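Local atomic coordinates of sensor protein (Geobacter sulfurreducens, PDB entry 3H7M), a protein that probably acts as a membrane-bound sensor histidine kinase, passing phosphate from ATP to a protein histidine in response to signals met by a sensor domain resembling periplasmic solute-binding proteins. Residues A[22-26]-A[35-39]; A[43-48]-A[210-215]; A[72-78]-A[192-198]; A[98-104]-A[179-185]; A[115-121]-A[158-163]. All blocks are in the same frame, centred on the assembly; numbering follows the deposited sequence.

Interaction 1 (A[22-26]-A[35-39]); sequences PPYEF and GYNVE
The first turn of helix 36-48 meets the bulged chain at 22-26 through two backbone carbonyls. Y36 N donates to P23 O at 2.9 Å, and N37 N donates to Y24 O at 2.6 Å. G35 is the N-cap residue. A side chain there would run into Y24 O. N37 holds CG anti to its carbonyl carbon (chi1 -63°), which turns the amide toward E25. N37 ND2 meets E25 OE1 at 2.8 Å in a nearly straight bond (173°). It comes from above the carboxylate plane, while E25 OE1 lies in the amide plane. E25 is gripped further by D18 N and Q75 NE2. Y36 CD1 touches the edge of the Y24 ring, 3.8 Å from Y24 CD1. Y36 OH bonds to H93 O of strand 87-103. Y24 packs against V167 and P168 of helix 166-175, and Y36 against Y221 and R225 of helix 220-227.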
# COMPACT_ATOMS: atom_id res chain seq x y z
N PRO A 22 6.58 2.65 -2.64
CA PRO A 22 6.95 3.93 -2.04
C PRO A 22 5.81 4.92 -2.10
O PRO A 22 4.98 4.87 -2.98
CB PRO A 22 8.13 4.38 -2.89
CG PRO A 22 7.76 3.85 -4.23
CD PRO A 22 7.33 2.44 -3.88
N PRO A 23 5.76 5.85 -1.15
CA PRO A 23 6.68 6.05 -0.04
C PRO A 23 6.33 5.26 1.22
O PRO A 23 6.92 5.50 2.27
CB PRO A 23 6.55 7.54 0.20
CG PRO A 23 5.09 7.72 0.05
CD PRO A 23 4.79 6.95 -1.22
N TYR A 24 5.37 4.34 1.13
CA TYR A 24 4.97 3.57 2.31
C TYR A 24 6.01 2.55 2.72
O TYR A 24 6.38 2.49 3.89
CB TYR A 24 3.63 2.87 2.08
CG TYR A 24 2.52 3.87 1.84
CD1 TYR A 24 2.25 4.87 2.75
CD2 TYR A 24 1.78 3.84 0.66
CE1 TYR A 24 1.28 5.84 2.50
CE2 TYR A 24 0.81 4.81 0.40
CZ TYR A 24 0.57 5.80 1.32
OH TYR A 24 -0.41 6.74 1.06
N GLU A 25 6.45 1.75 1.76
CA GLU A 25 7.47 0.75 2.04
C GLU A 25 8.20 0.35 0.77
O GLU A 25 7.59 0.23 -0.30
CB GLU A 25 6.85 -0.50 2.69
CG GLU A 25 5.70 -1.13 1.92
CD GLU A 25 4.98 -2.18 2.74
OE1 GLU A 25 5.01 -2.06 3.97
OE2 GLU A 25 4.37 -3.11 2.15
N PHE A 26 9.52 0.16 0.89
CA PHE A 26 10.32 -0.22 -0.25
C PHE A 26 11.77 -0.44 0.12
O PHE A 26 12.30 0.16 1.06
CB PHE A 26 10.24 0.86 -1.34
CG PHE A 26 10.78 2.20 -0.90
CD1 PHE A 26 12.09 2.56 -1.17
CD2 PHE A 26 9.97 3.09 -0.19
CE1 PHE A 26 12.61 3.81 -0.74
CE2 PHE A 26 10.46 4.35 0.25
CZ PHE A 26 11.79 4.70 -0.02
N GLY A 35 10.90 3.72 4.13
CA GLY A 35 9.56 4.24 3.98
C GLY A 35 8.80 4.50 5.25
O GLY A 35 9.23 4.12 6.35
N TYR A 36 7.66 5.18 5.08
CA TYR A 36 6.74 5.54 6.15
C TYR A 36 6.43 4.31 7.03
O TYR A 36 6.59 4.36 8.24
CB TYR A 36 5.46 6.10 5.52
CG TYR A 36 4.30 6.35 6.47
CD1 TYR A 36 3.15 5.54 6.43
CD2 TYR A 36 4.33 7.42 7.37
CE1 TYR A 36 2.04 5.81 7.28
CE2 TYR A 36 3.24 7.69 8.21
CZ TYR A 36 2.09 6.89 8.16
OH TYR A 36 0.99 7.21 8.94
N ASN A 37 6.00 3.21 6.41
CA ASN A 37 5.66 1.99 7.15
C ASN A 37 6.82 1.52 8.01
O ASN A 37 6.65 1.23 9.20
CB ASN A 37 5.25 0.86 6.18
CG ASN A 37 3.97 1.18 5.37
OD1 ASN A 37 3.34 2.22 5.54
ND2 ASN A 37 3.60 0.27 4.49
N VAL A 38 7.99 1.47 7.40
CA VAL A 38 9.23 1.03 8.05
C VAL A 38 9.56 1.87 9.27
O VAL A 38 9.82 1.37 10.36
CB VAL A 38 10.37 1.06 7.00
CG1 VAL A 38 11.73 0.83 7.64
CG2 VAL A 38 10.12 -0.03 5.97
N GLU A 39 9.53 3.16 9.09
CA GLU A 39 9.81 4.07 10.17
C GLU A 39 8.77 3.88 11.29
O GLU A 39 9.09 3.90 12.48
CB GLU A 39 9.74 5.48 9.61
CG GLU A 39 10.70 6.43 10.25
CD GLU A 39 11.04 7.58 9.33
OE1 GLU A 39 11.38 7.29 8.15
OE2 GLU A 39 10.99 8.75 9.80

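Interaction 2 (A[43-48]-A[210-215]); sequences AIAEVM and EGLAIL
I44 and G211 mark where helix 36-48, after strand 33-34, crosses helix 202-218, after strand 181-198, in the binding-protein-like sensor domain. The segment axes come within 8.9 Å at an angle of 99°. G211 forms the hollow. M48 SD lies 3.7 Å from G211 CA, and V47 CG2 and I44 CG2 meet it more loosely. A CB on G211 would clash with I44 CG2, so the close crossing depends on the missing side chain. I44 CG1 reaches over G211, and its CD1 goes on to lie 3.8 Å from L212 N. The main opposing bump is L215, whose two methyls enter between A43, I44 and V47. L215 CD1 sits 3.5 Å from I44 CG1 and 3.9 Å from A43 CB, and the I44 and L215 side chains cross at about a right angle. M48 is bent at both chi2 and chi3 (-49° and -65°). The bends fold SD over G211 and bring M48 CE to 3.9 Å from E210 CD. I214 CD1 packs beside V47 CG2 and M48 SD. The two segments share no hydrogen bond. They hold by the fit of methyl and thioether groups, and across them the E210 carboxylate meets only the M48 methyl.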
# COMPACT_ATOMS: atom_id res chain seq x y z
N ALA A 43 9.53 2.47 14.93
CA ALA A 43 9.20 3.27 16.10
C ALA A 43 8.36 2.45 17.07
O ALA A 43 8.56 2.51 18.27
CB ALA A 43 8.47 4.55 15.71
N ILE A 44 7.43 1.66 16.54
CA ILE A 44 6.56 0.83 17.37
C ILE A 44 7.41 -0.23 18.09
O ILE A 44 7.23 -0.47 19.29
CB ILE A 44 5.48 0.14 16.50
CG1 ILE A 44 4.36 1.14 16.17
CG2 ILE A 44 4.95 -1.09 17.20
CD1 ILE A 44 3.26 0.54 15.30
N ALA A 45 8.32 -0.85 17.36
CA ALA A 45 9.19 -1.88 17.91
C ALA A 45 9.93 -1.29 19.08
O ALA A 45 10.14 -1.94 20.10
CB ALA A 45 10.18 -2.32 16.88
N GLU A 46 10.30 -0.04 18.94
CA GLU A 46 11.03 0.58 20.00
C GLU A 46 10.19 0.84 21.23
O GLU A 46 10.68 0.62 22.33
CB GLU A 46 11.68 1.87 19.54
CG GLU A 46 12.49 2.48 20.62
CD GLU A 46 13.44 3.51 20.12
OE1 GLU A 46 13.00 4.40 19.37
OE2 GLU A 46 14.63 3.43 20.49
N VAL A 47 8.95 1.30 21.10
CA VAL A 47 8.21 1.56 22.33
C VAL A 47 7.67 0.27 22.96
O VAL A 47 7.47 0.22 24.16
CB VAL A 47 7.04 2.55 22.13
CG1 VAL A 47 7.52 3.79 21.36
CG2 VAL A 47 5.90 1.87 21.43
N MET A 48 7.44 -0.75 22.16
CA MET A 48 6.90 -2.02 22.66
C MET A 48 8.00 -3.01 23.05
O MET A 48 7.71 -4.14 23.45
CB MET A 48 5.99 -2.68 21.61
CG MET A 48 4.83 -1.82 21.17
SD MET A 48 3.94 -1.13 22.55
CE MET A 48 3.31 -2.68 23.30
N GLU A 210 -1.40 -1.15 20.27
CA GLU A 210 -0.95 -0.39 21.43
C GLU A 210 0.21 0.53 21.04
O GLU A 210 0.25 1.71 21.42
CB GLU A 210 -0.54 -1.38 22.53
CG GLU A 210 -0.56 -0.81 23.94
CD GLU A 210 -0.14 -1.85 24.98
OE1 GLU A 210 -0.49 -3.04 24.83
OE2 GLU A 210 0.53 -1.46 25.97
N GLY A 211 1.18 -0.01 20.29
CA GLY A 211 2.30 0.80 19.84
C GLY A 211 1.80 1.98 19.00
O GLY A 211 2.19 3.12 19.21
N LEU A 212 0.89 1.70 18.07
CA LEU A 212 0.34 2.76 17.22
C LEU A 212 -0.34 3.80 18.08
O LEU A 212 -0.10 5.01 17.93
CB LEU A 212 -0.66 2.18 16.22
CG LEU A 212 -1.26 3.12 15.18
CD1 LEU A 212 -0.15 3.87 14.39
CD2 LEU A 212 -2.10 2.28 14.24
N ALA A 213 -1.17 3.33 19.00
CA ALA A 213 -1.87 4.25 19.88
C ALA A 213 -0.88 5.09 20.67
O ALA A 213 -1.09 6.29 20.88
CB ALA A 213 -2.79 3.46 20.83
N ILE A 214 0.22 4.47 21.10
CA ILE A 214 1.22 5.22 21.86
C ILE A 214 1.87 6.30 21.01
O ILE A 214 1.95 7.46 21.43
CB ILE A 214 2.30 4.29 22.42
CG1 ILE A 214 1.71 3.40 23.51
CG2 ILE A 214 3.42 5.11 22.96
CD1 ILE A 214 2.70 2.43 24.11
N LEU A 215 2.34 5.92 19.82
CA LEU A 215 2.93 6.92 18.90
C LEU A 215 1.98 8.10 18.67
O LEU A 215 2.41 9.25 18.61
CB LEU A 215 3.27 6.28 17.54
CG LEU A 215 4.37 5.22 17.62
CD1 LEU A 215 4.65 4.64 16.25
CD2 LEU A 215 5.61 5.85 18.24

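Interaction 3 (A[72-78]-A[192-198]); sequences DVLQGIS and RYGYAVR
Y193 carries CG anti to its backbone N (chi1 -172°), which lays the ring across the G76-I77 peptide. G76 C sits 3.1 Å above the Y193 ring plane, offset toward the rim, and I77 N lies over the same face. S78 OG meets the ring edge, 3.6 Å from Y193 CD1. Y195 places CG anti to its carbonyl carbon, beside the backbone N (chi1 -61°). Q75 O lies over the centre of one face of the Y195 ring, and Y195 CE2 is 3.5 Å from Q75 CB. The chains are antiparallel neighbours in the sheet of one lobe, consistent with a periplasmic-binding-protein fold. L74 and A196 exchange two backbone bonds, as do I77 and G194. The register slips by one between these pairs, a beta bulge at Q75 and G76. Across the bulge, I77 CG2 packs 3.4 Å from A196 CB. Y193 OH bonds to N37 ND2. A valine in place of Y193 is likely to uncover the G76-I77 peptide and take the phenol partner from N37. A water bridges D72 O and R198 N. D72 OD1 forms a long salt bridge with R198 NH2 (3.7 Å); D72 OD2 accepts from V14 N, and R198 NH1 bonds to V71 O.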
# COMPACT_ATOMS: atom_id res chain seq x y z
N ASP A 72 5.32 -12.62 10.36
CA ASP A 72 4.35 -12.53 11.41
C ASP A 72 3.35 -11.40 11.30
O ASP A 72 2.34 -11.40 11.99
CB ASP A 72 5.10 -12.47 12.74
CG ASP A 72 6.18 -13.53 12.83
OD1 ASP A 72 5.84 -14.73 12.72
OD2 ASP A 72 7.36 -13.17 13.01
N VAL A 73 3.63 -10.44 10.42
CA VAL A 73 2.75 -9.28 10.27
C VAL A 73 3.04 -8.48 9.00
O VAL A 73 4.16 -8.49 8.47
CB VAL A 73 2.92 -8.34 11.48
CG1 VAL A 73 4.39 -8.02 11.68
CG2 VAL A 73 2.13 -7.07 11.28
N LEU A 74 2.02 -7.78 8.52
CA LEU A 74 2.16 -6.95 7.34
C LEU A 74 1.95 -5.55 7.86
O LEU A 74 0.93 -5.27 8.50
CB LEU A 74 1.11 -7.30 6.29
CG LEU A 74 1.18 -8.73 5.75
CD1 LEU A 74 0.22 -8.84 4.58
CD2 LEU A 74 2.58 -9.10 5.29
N GLN A 75 2.93 -4.68 7.61
CA GLN A 75 2.88 -3.30 8.10
C GLN A 75 1.99 -2.36 7.32
O GLN A 75 1.61 -1.32 7.81
CB GLN A 75 4.29 -2.69 8.16
CG GLN A 75 5.25 -3.15 7.05
CD GLN A 75 6.53 -2.33 6.97
OE1 GLN A 75 7.07 -1.87 7.98
NE2 GLN A 75 7.03 -2.15 5.75
N GLY A 76 1.66 -2.73 6.09
CA GLY A 76 0.84 -1.85 5.28
C GLY A 76 -0.13 -2.53 4.35
O GLY A 76 0.21 -2.87 3.22
N ILE A 77 -1.35 -2.72 4.82
CA ILE A 77 -2.34 -3.37 4.00
C ILE A 77 -3.69 -2.72 4.17
O ILE A 77 -4.09 -2.33 5.28
CB ILE A 77 -2.42 -4.86 4.32
CG1 ILE A 77 -3.51 -5.50 3.48
CG2 ILE A 77 -2.68 -5.04 5.80
CD1 ILE A 77 -3.57 -7.01 3.61
N SER A 78 -4.38 -2.58 3.05
CA SER A 78 -5.70 -1.96 3.02
C SER A 78 -6.77 -2.92 3.53
O SER A 78 -6.74 -4.11 3.24
CB SER A 78 -6.03 -1.51 1.60
OG SER A 78 -5.34 -0.33 1.25
N ARG A 192 -8.47 2.21 4.16
CA ARG A 192 -7.94 2.25 5.53
C ARG A 192 -6.76 1.30 5.46
O ARG A 192 -6.93 0.11 5.22
CB ARG A 192 -8.99 1.74 6.52
CG ARG A 192 -10.36 2.38 6.33
CD ARG A 192 -11.28 2.09 7.51
NE ARG A 192 -11.11 3.07 8.58
CZ ARG A 192 -11.40 2.84 9.85
NH1 ARG A 192 -11.86 1.65 10.21
NH2 ARG A 192 -11.22 3.80 10.76
N TYR A 193 -5.57 1.85 5.66
CA TYR A 193 -4.31 1.10 5.52
C TYR A 193 -3.53 0.95 6.85
O TYR A 193 -3.29 1.95 7.56
CB TYR A 193 -3.48 1.86 4.47
CG TYR A 193 -2.21 1.23 3.97
CD1 TYR A 193 -2.22 0.34 2.89
CD2 TYR A 193 -0.97 1.63 4.49
CE1 TYR A 193 -1.02 -0.13 2.34
CE2 TYR A 193 0.24 1.18 3.94
CZ TYR A 193 0.21 0.30 2.87
OH TYR A 193 1.41 -0.18 2.38
N GLY A 194 -3.12 -0.27 7.18
CA GLY A 194 -2.41 -0.43 8.44
C GLY A 194 -1.82 -1.79 8.66
O GLY A 194 -1.62 -2.55 7.70
N TYR A 195 -1.50 -2.13 9.90
CA TYR A 195 -0.92 -3.46 10.13
C TYR A 195 -2.00 -4.52 10.10
O TYR A 195 -3.20 -4.22 10.23
CB TYR A 195 -0.19 -3.53 11.46
CG TYR A 195 0.96 -2.57 11.60
CD1 TYR A 195 0.75 -1.25 11.95
CD2 TYR A 195 2.27 -2.99 11.34
CE1 TYR A 195 1.80 -0.36 12.05
CE2 TYR A 195 3.32 -2.11 11.44
CZ TYR A 195 3.08 -0.79 11.79
OH TYR A 195 4.13 0.10 11.85
N ALA A 196 -1.56 -5.76 9.94
CA ALA A 196 -2.42 -6.92 9.92
C ALA A 196 -1.59 -8.16 10.29
O ALA A 196 -0.41 -8.25 9.95
CB ALA A 196 -3.03 -7.08 8.56
N VAL A 197 -2.22 -9.08 11.02
CA VAL A 197 -1.59 -10.33 11.47
C VAL A 197 -2.55 -11.49 11.23
O VAL A 197 -3.73 -11.27 10.96
CB VAL A 197 -1.27 -10.29 12.97
CG1 VAL A 197 0.01 -9.51 13.21
CG2 VAL A 197 -2.43 -9.63 13.73
N ARG A 198 -2.05 -12.72 11.34
CA ARG A 198 -2.87 -13.92 11.13
C ARG A 198 -4.14 -13.93 11.97
O ARG A 198 -4.12 -13.54 13.13
CB ARG A 198 -2.07 -15.19 11.46
CG ARG A 198 -1.09 -15.63 10.37
CD ARG A 198 -0.40 -16.94 10.73
NE ARG A 198 0.48 -16.80 11.88
CZ ARG A 198 1.60 -16.07 11.90
NH1 ARG A 198 1.97 -15.41 10.81
NH2 ARG A 198 2.33 -15.99 13.00
O HOH W 1 0.16 -12.99 12.69

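Interaction 4 (A[98-104]-A[179-185])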
# COMPACT_ATOMS: atom_id res chain seq x y z
N HIS A 98 -7.18 6.74 -4.10
CA HIS A 98 -6.73 6.28 -5.41
C HIS A 98 -6.93 7.41 -6.39
O HIS A 98 -7.48 8.46 -6.08
CB HIS A 98 -7.51 5.08 -5.90
CG HIS A 98 -7.10 3.80 -5.28
ND1 HIS A 98 -7.52 3.42 -4.02
CD2 HIS A 98 -6.32 2.80 -5.74
CE1 HIS A 98 -7.00 2.24 -3.73
NE2 HIS A 98 -6.27 1.84 -4.76
N ALA A 99 -6.48 7.18 -7.61
CA ALA A 99 -6.63 8.20 -8.61
C ALA A 99 -6.52 7.59 -9.97
O ALA A 99 -5.99 6.49 -10.13
CB ALA A 99 -5.58 9.26 -8.42
N ILE A 100 -7.10 8.27 -10.95
CA ILE A 100 -6.99 7.82 -12.31
C ILE A 100 -5.90 8.71 -12.93
O ILE A 100 -5.93 9.94 -12.83
CB ILE A 100 -8.29 7.99 -13.09
CG1 ILE A 100 -9.35 7.03 -12.55
CG2 ILE A 100 -8.03 7.73 -14.57
CD1 ILE A 100 -10.74 7.30 -13.11
N PHE A 101 -4.95 8.04 -13.55
CA PHE A 101 -3.81 8.66 -14.20
C PHE A 101 -3.94 8.50 -15.72
O PHE A 101 -4.46 7.48 -16.21
CB PHE A 101 -2.52 7.96 -13.72
CG PHE A 101 -2.16 8.26 -12.29
CD1 PHE A 101 -1.40 9.39 -11.98
CD2 PHE A 101 -2.58 7.43 -11.25
CE1 PHE A 101 -1.07 9.69 -10.66
CE2 PHE A 101 -2.25 7.73 -9.93
CZ PHE A 101 -1.50 8.86 -9.64
N ALA A 102 -3.44 9.49 -16.45
CA ALA A 102 -3.47 9.48 -17.91
C ALA A 102 -2.33 10.33 -18.47
O ALA A 102 -1.80 11.18 -17.76
CB ALA A 102 -4.80 10.05 -18.40
N ARG A 103 -1.99 10.12 -19.74
CA ARG A 103 -0.97 10.94 -20.38
C ARG A 103 -1.66 12.28 -20.58
O ARG A 103 -2.88 12.30 -20.75
CB ARG A 103 -0.54 10.34 -21.72
CG ARG A 103 0.12 8.98 -21.57
CD ARG A 103 0.61 8.42 -22.89
NE ARG A 103 -0.49 8.27 -23.84
CZ ARG A 103 -1.33 7.24 -23.87
NH1 ARG A 103 -1.20 6.23 -23.01
NH2 ARG A 103 -2.31 7.24 -24.76
N ARG A 104 -0.90 13.37 -20.50
CA ARG A 104 -1.43 14.74 -20.63
C ARG A 104 -2.28 14.98 -21.86
O ARG A 104 -3.35 15.59 -21.79
CB ARG A 104 -0.30 15.76 -20.65
CG ARG A 104 0.25 16.05 -19.30
CD ARG A 104 1.31 17.13 -19.35
NE ARG A 104 1.83 17.35 -18.01
CZ ARG A 104 2.40 16.40 -17.28
NH1 ARG A 104 2.52 15.17 -17.77
NH2 ARG A 104 2.83 16.66 -16.05
N THR A 179 7.08 11.92 -16.81
CA THR A 179 6.55 13.28 -16.85
C THR A 179 5.44 13.60 -17.83
O THR A 179 5.04 14.76 -17.93
CB THR A 179 7.70 14.30 -17.00
OG1 THR A 179 8.36 14.12 -18.27
CG2 THR A 179 8.71 14.10 -15.88
N ASN A 180 4.93 12.60 -18.54
CA ASN A 180 3.80 12.83 -19.43
C ASN A 180 2.52 12.39 -18.69
O ASN A 180 1.42 12.51 -19.23
CB ASN A 180 3.97 12.05 -20.76
CG ASN A 180 4.24 10.58 -20.53
OD1 ASN A 180 4.87 10.22 -19.55
ND2 ASN A 180 3.78 9.72 -21.45
N LEU A 181 2.66 11.88 -17.46
CA LEU A 181 1.48 11.43 -16.69
C LEU A 181 0.93 12.48 -15.74
O LEU A 181 1.67 13.23 -15.13
CB LEU A 181 1.79 10.17 -15.85
CG LEU A 181 2.37 8.96 -16.60
CD1 LEU A 181 2.58 7.80 -15.69
CD2 LEU A 181 1.44 8.60 -17.74
N VAL A 182 -0.40 12.54 -15.65
CA VAL A 182 -1.07 13.47 -14.74
C VAL A 182 -2.20 12.69 -14.11
O VAL A 182 -2.73 11.74 -14.70
CB VAL A 182 -1.75 14.67 -15.44
CG1 VAL A 182 -0.71 15.62 -15.97
CG2 VAL A 182 -2.65 14.18 -16.57
N PRO A 183 -2.55 13.04 -12.88
CA PRO A 183 -3.65 12.34 -12.20
C PRO A 183 -4.88 13.12 -12.60
O PRO A 183 -4.98 14.30 -12.28
CB PRO A 183 -3.32 12.54 -10.73
CG PRO A 183 -2.63 13.90 -10.70
CD PRO A 183 -1.76 13.86 -11.95
N VAL A 184 -5.81 12.49 -13.32
CA VAL A 184 -7.02 13.21 -13.73
C VAL A 184 -8.18 13.05 -12.76
O VAL A 184 -8.79 14.04 -12.34
CB VAL A 184 -7.50 12.78 -15.14
CG1 VAL A 184 -7.78 11.30 -15.18
CG2 VAL A 184 -8.76 13.56 -15.50
N ALA A 185 -8.49 11.81 -12.40
CA ALA A 185 -9.58 11.55 -11.46
C ALA A 185 -8.93 11.31 -10.11
O ALA A 185 -8.28 10.28 -9.89
CB ALA A 185 -10.38 10.33 -11.89
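I100 O takes two backbone donors from the opposing chain. V184 N lies 2.6 Å from I100 O, nearly in line with the carbonyl, while A185 N is 3.2 Å from I100 O and tilted from its plane. I100 N in turn donates to A185 O. The side chains follow this pattern: I100 CD1 meets A185 CB at 3.3 Å, and I100 CG2 lies alongside V184 CG1. Next along the strands, A102 and V182 exchange two bonds of 2.9 Å each, A102 N to V182 O and V182 N to A102 O. On the other face, F101 CE1 rests obliquely against P183 CB at 3.6 Å. At the end, R104 N donates to N180 O. The R104 chain is extended from CG to NE and brings the guanidinium over V182. V182 CG1 sits 3.5 Å above the R104 guanidinium plane, over its centre. R103 CD lies alongside N180 ND2 at 3.7 Å. Farther out, R103 NH1 bonds to L154 O and C159 O, and N180 ND2 to A155 O. Helix 166-175 backs F101 with M170 and I173. V184 and A185 both face I100, a classic beta bulge between antiparallel strands, and I100 O therefore takes both N-H groups.

Interaction 5 (A[115-121]-A[158-163])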
# COMPACT_ATOMS: atom_id res chain seq x y z
N LEU A 115 -14.18 4.84 -17.58
CA LEU A 115 -13.15 3.90 -17.98
C LEU A 115 -13.70 2.63 -18.59
O LEU A 115 -12.94 1.73 -18.98
CB LEU A 115 -12.28 3.53 -16.77
CG LEU A 115 -11.08 4.44 -16.44
CD1 LEU A 115 -11.47 5.93 -16.46
CD2 LEU A 115 -10.51 4.04 -15.09
N ARG A 116 -15.03 2.53 -18.67
CA ARG A 116 -15.65 1.35 -19.26
C ARG A 116 -15.32 1.38 -20.74
O ARG A 116 -15.49 2.41 -21.40
CB ARG A 116 -17.18 1.39 -19.07
CG ARG A 116 -17.67 0.82 -17.74
CD ARG A 116 -18.22 -0.60 -17.89
NE ARG A 116 -18.53 -1.24 -16.61
CZ ARG A 116 -19.28 -0.68 -15.66
NH1 ARG A 116 -19.82 0.53 -15.85
NH2 ARG A 116 -19.49 -1.34 -14.52
N GLY A 117 -14.82 0.26 -21.25
CA GLY A 117 -14.46 0.18 -22.65
C GLY A 117 -13.04 0.61 -22.97
O GLY A 117 -12.59 0.49 -24.11
N ARG A 118 -12.32 1.12 -21.97
CA ARG A 118 -10.95 1.57 -22.18
C ARG A 118 -9.95 0.63 -21.54
O ARG A 118 -10.27 -0.09 -20.61
CB ARG A 118 -10.80 2.98 -21.66
CG ARG A 118 -11.66 3.93 -22.46
CD ARG A 118 -11.62 5.36 -21.96
NE ARG A 118 -12.47 6.22 -22.77
CZ ARG A 118 -12.41 6.29 -24.10
NH1 ARG A 118 -11.54 5.55 -24.77
NH2 ARG A 118 -13.23 7.10 -24.75
N LYS A 119 -8.74 0.61 -22.08
CA LYS A 119 -7.70 -0.27 -21.57
C LYS A 119 -7.15 0.38 -20.29
O LYS A 119 -6.79 1.56 -20.29
CB LYS A 119 -6.63 -0.45 -22.64
CG LYS A 119 -5.73 -1.64 -22.40
CD LYS A 119 -4.60 -1.70 -23.42
CE LYS A 119 -3.81 -3.00 -23.27
NZ LYS A 119 -2.74 -3.15 -24.29
N VAL A 120 -7.09 -0.40 -19.22
CA VAL A 120 -6.65 0.11 -17.92
C VAL A 120 -5.66 -0.74 -17.16
O VAL A 120 -5.89 -1.94 -16.95
CB VAL A 120 -7.85 0.30 -17.02
CG1 VAL A 120 -7.39 0.75 -15.65
CG2 VAL A 120 -8.82 1.28 -17.65
N ALA A 121 -4.56 -0.13 -16.73
CA ALA A 121 -3.57 -0.88 -15.97
C ALA A 121 -3.77 -0.65 -14.47
O ALA A 121 -4.24 0.42 -14.04
CB ALA A 121 -2.16 -0.47 -16.38
N GLY A 158 1.14 2.22 -23.73
CA GLY A 158 0.78 0.81 -23.75
C GLY A 158 -0.61 0.45 -23.21
O GLY A 158 -0.97 -0.72 -23.20
N CYS A 159 -1.38 1.45 -22.77
CA CYS A 159 -2.73 1.25 -22.26
C CYS A 159 -3.36 2.64 -22.26
O CYS A 159 -2.66 3.61 -22.57
CB CYS A 159 -2.72 0.62 -20.85
SG CYS A 159 -1.81 1.50 -19.54
N ASP A 160 -4.64 2.76 -21.92
CA ASP A 160 -5.27 4.08 -21.97
C ASP A 160 -5.30 4.86 -20.68
O ASP A 160 -5.27 6.09 -20.70
CB ASP A 160 -6.71 3.99 -22.51
CG ASP A 160 -6.78 3.35 -23.88
OD1 ASP A 160 -5.99 3.74 -24.78
OD2 ASP A 160 -7.63 2.46 -24.06
N TYR A 161 -5.43 4.16 -19.57
CA TYR A 161 -5.48 4.81 -18.27
C TYR A 161 -4.89 3.85 -17.30
O TYR A 161 -4.66 2.68 -17.64
CB TYR A 161 -6.92 5.08 -17.84
CG TYR A 161 -7.61 6.12 -18.67
CD1 TYR A 161 -7.46 7.47 -18.38
CD2 TYR A 161 -8.38 5.75 -19.78
CE1 TYR A 161 -8.05 8.44 -19.18
CE2 TYR A 161 -8.98 6.72 -20.59
CZ TYR A 161 -8.81 8.06 -20.29
OH TYR A 161 -9.40 9.02 -21.07
N ALA A 162 -4.62 4.36 -16.11
CA ALA A 162 -4.11 3.52 -15.04
C ALA A 162 -4.75 4.05 -13.78
O ALA A 162 -4.99 5.26 -13.66
CB ALA A 162 -2.59 3.61 -14.94
N VAL A 163 -5.05 3.14 -12.86
CA VAL A 163 -5.65 3.50 -11.58
C VAL A 163 -4.74 2.95 -10.49
O VAL A 163 -4.54 1.73 -10.38
CB VAL A 163 -7.07 2.89 -11.44
CG1 VAL A 163 -7.52 2.92 -9.98
CG2 VAL A 163 -8.07 3.66 -12.33
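Y161, K119 and A121 lose the most surface to this contact. K119 works through its whole length. K119 N donates to D160 OD2 at 2.9 Å, meeting the carboxylate on its anti side, 22° out of plane. K119 O accepts from both Y161 N and D160 N, each at 3.0 Å. The K119 side chain has CG anti to its backbone N (chi1 -162°) and runs extended along C159, with CD 3.7 Å from C159 CA. This carries K119 NZ to G158 O, 3.2 Å away. With a leucine in place of D160, K119 N would probably lose its acceptor. From here the chains run as parallel neighbours, strands 120-123 and 161-165, in the sheet of the other lobe. A121 N donates to Y161 O at 3.0 Å, and V163 N returns a bond to A121 O at 3.1 Å. The A121 methyl touches C159 SG. The type II turn from L115 to R118 brings two side chains to the Y161 ring. L115 CD1 lies loosely over one face. R118 CD approaches obliquely, 3.3 Å from Y161 CE2, and the guanidinium and ring planes are 58° apart. Loop residues P107 and A109 also touch Y161. A150 of helix 147-155 packs on A121, and strand 141-144 pairs with the other side of V120 through V142.

Strands 87-103 and 181-198 run on from one lobe to the other. Interaction 3 lies in one half of the sheet system, interactions 4 and 5 in the other. Strand 181-198 serves both interaction 3 and interaction 4, whose centres are about 28 Å apart on opposite sides of the chain's centre. Interactions 4 and 5 touch, about 11 Å between centres, through F101 N to A162 O. Interactions 1 and 2 share helix 36-48. Interaction 1 touches interaction 3. Interaction 2 also touches interaction 3, with I44 CD1 on Y195 OH. Along the chain, interaction 1 closes first. Interaction 2 then spans interaction 3, which spans 4, which spans 5. Distant sequence parts thus build both halves of this sensor domain, consistent with a two-lobed binding-protein fold.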